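PDB 4MNR: peptidoglycan glycosyltransferase from Eggerthella lenta, which is a penicillin-binding protein, here a fragment whose C-terminal domain belongs to the beta-lactamase-like clan. Local coordinates for residues A[191-196]-A[372-377]. Residues are numbered along the deposited sequence; the frame is centred on the assembly and turned at random. Where two conformers were deposited one is given.
Sequences TLATAL and GRVRDV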
loop_
_atom_site.group_PDB
_atom_site.type_symbol
_atom_site.label_atom_id
_atom_site.label_comp_id
_atom_site.label_asym_id
_atom_site.label_seq_id
_atom_site.Cartn_x
_atom_site.Cartn_y
_atom_site.Cartn_z
ATOM N N THR A 191 -7.464 11.283 7.830
ATOM C CA THR A 191 -8.012 12.541 8.321
ATOM C C THR A 191 -9.475 12.419 8.742
ATOM O O THR A 191 -9.845 12.845 9.834
ATOM C CB THR A 191 -7.850 13.640 7.280
ATOM O OG1 THR A 191 -6.480 13.660 6.865
ATOM C CG2 THR A 191 -8.201 15.008 7.874
ATOM N N LEU A 192 -10.288 11.824 7.876
ATOM C CA LEU A 192 -11.713 11.605 8.165
ATOM C C LEU A 192 -11.910 10.725 9.391
ATOM O O LEU A 192 -12.697 11.042 10.289
ATOM C CB LEU A 192 -12.378 10.947 6.963
ATOM C CG LEU A 192 -13.862 10.626 7.153
ATOM C CD1 LEU A 192 -14.665 11.909 7.391
ATOM C CD2 LEU A 192 -14.382 9.854 5.950
ATOM N N ALA A 193 -11.208 9.597 9.430
ATOM C CA ALA A 193 -11.343 8.688 10.566
ATOM C C ALA A 193 -10.959 9.366 11.875
ATOM O O ALA A 193 -11.594 9.162 12.898
ATOM C CB ALA A 193 -10.500 7.421 10.345
ATOM N N THR A 194 -9.917 10.191 11.833
ATOM C CA THR A 194 -9.474 10.893 13.020
ATOM C C THR A 194 -10.513 11.915 13.464
ATOM O O THR A 194 -10.797 12.050 14.653
ATOM C CB THR A 194 -8.110 11.574 12.762
ATOM O OG1 THR A 194 -7.142 10.556 12.459
ATOM C CG2 THR A 194 -7.658 12.305 14.007
ATOM N N ALA A 195 -11.089 12.629 12.497
ATOM C CA ALA A 195 -12.077 13.656 12.810
ATOM C C ALA A 195 -13.324 13.046 13.444
ATOM O O ALA A 195 -13.891 13.612 14.372
ATOM C CB ALA A 195 -12.446 14.453 11.563
ATOM N N LEU A 196 -13.750 11.887 12.946
ATOM C CA LEU A 196 -14.916 11.231 13.521
ATOM C C LEU A 196 -14.613 10.650 14.905
ATOM O O LEU A 196 -15.423 10.766 15.825
ATOM C CB LEU A 196 -15.438 10.137 12.579
ATOM C CG LEU A 196 -15.868 10.598 11.183
ATOM C CD1 LEU A 196 -16.427 9.417 10.390
ATOM C CD2 LEU A 196 -16.885 11.733 11.260
ATOM N N GLY A 372 -16.729 1.724 10.874
ATOM C CA GLY A 372 -17.963 1.500 10.147
ATOM C C GLY A 372 -18.502 2.778 9.529
ATOM O O GLY A 372 -19.040 2.756 8.424
ATOM N N ARG A 373 -18.355 3.898 10.235
ATOM C CA ARG A 373 -18.862 5.166 9.718
ATOM C C ARG A 373 -18.029 5.591 8.534
ATOM O O ARG A 373 -18.550 6.123 7.551
ATOM C CB ARG A 373 -18.813 6.261 10.789
ATOM C CG ARG A 373 -19.846 6.087 11.889
ATOM C CD ARG A 373 -19.515 6.973 13.074
ATOM N NE ARG A 373 -19.728 8.386 12.763
ATOM C CZ ARG A 373 -19.355 9.384 13.557
ATOM N NH1 ARG A 373 -18.719 9.132 14.700
ATOM N NH2 ARG A 373 -19.617 10.634 13.207
ATOM N N VAL A 374 -16.722 5.364 8.627
ATOM C CA VAL A 374 -15.830 5.700 7.511
ATOM C C VAL A 374 -16.122 4.808 6.306
ATOM O O VAL A 374 -16.157 5.284 5.176
ATOM C CB VAL A 374 -14.360 5.574 7.919
ATOM C CG1 VAL A 374 -13.426 5.740 6.693
ATOM C CG2 VAL A 374 -14.042 6.597 8.999
ATOM N N ARG A 375 -16.335 3.519 6.557
ATOM C CA ARG A 375 -16.628 2.581 5.478
ATOM C C ARG A 375 -17.893 3.004 4.722
ATOM O O ARG A 375 -17.952 2.922 3.498
ATOM C CB ARG A 375 -16.750 1.153 6.028
ATOM C CG ARG A 375 -16.486 0.062 5.007
ATOM C CD ARG A 375 -16.135 -1.263 5.693
ATOM N NE ARG A 375 -17.234 -1.742 6.527
ATOM C CZ ARG A 375 -17.216 -1.766 7.857
ATOM N NH1 ARG A 375 -18.275 -2.208 8.521
ATOM N NH2 ARG A 375 -16.143 -1.348 8.525
ATOM N N ASP A 376 -18.891 3.488 5.452
ATOM C CA ASP A 376 -20.127 3.964 4.830
ATOM C C ASP A 376 -19.884 5.186 3.921
ATOM O O ASP A 376 -20.497 5.315 2.851
ATOM C CB ASP A 376 -21.173 4.292 5.895
ATOM C CG ASP A 376 -21.773 3.040 6.544
ATOM O OD1 ASP A 376 -21.602 1.923 5.999
ATOM O OD2 ASP A 376 -22.426 3.180 7.603
ATOM N N VAL A 377 -19.008 6.085 4.351
ATOM C CA VAL A 377 -18.661 7.238 3.513
ATOM C C VAL A 377 -17.905 6.783 2.261
ATOM O O VAL A 377 -18.141 7.288 1.163
ATOM C CB VAL A 377 -17.811 8.267 4.290
ATOM C CG1 VAL A 377 -17.339 9.391 3.361
ATOM C CG2 VAL A 377 -18.611 8.837 5.439
HETATM O O HOH W 1 -17.645 11.060 16.740
#
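Val374 points one methyl, CG2, at the backbone of helix 188-197, where it meets Ala193 CA at 3.8 Å and lies 3.9 Å from both Ala193 CB and Leu196 CD1. Its CG2 sits beside its own backbone N and anti to the carbonyl carbon (CG1 chi1 172°), a setting that directs this branch between the small alanine and the leucine. The CA atoms of Ala193 and Val374 are 6.2 Å apart, the closest pair across the two segments. One turn after Val374, Val377 meets Leu192, the neighbour of Ala193, tip to tip, CG1 against CD2 at 4.0 Å; both also touch Thr237 of helix 233-239.

At the other end Leu196 and Arg373 approach from opposite directions. Leu196 CD1 rests on Arg373 CB at 4.0 Å, while its CB lies over one face of the guanidinium, near the margin of the group. The bend at chi3 (70°) carries the guanidinium across the leucine, bringing Leu196 CD2 within 3.5 Å of Arg373 NH2. A salt bridge from NH2 to Glu203 anchors the group, and NH1 donates to a water in the guanidinium plane, 3.0 Å away.

The axes of segments 191-196 and 372-377, on helices 188-197 and 368-384, pass 9.9 Å apart, with 135° between their N-to-C directions: an apolar helix-helix interface, bordered at one end by the Arg373-Glu203 salt bridge, within the helical part of a penicillin-binding transpeptidase fold.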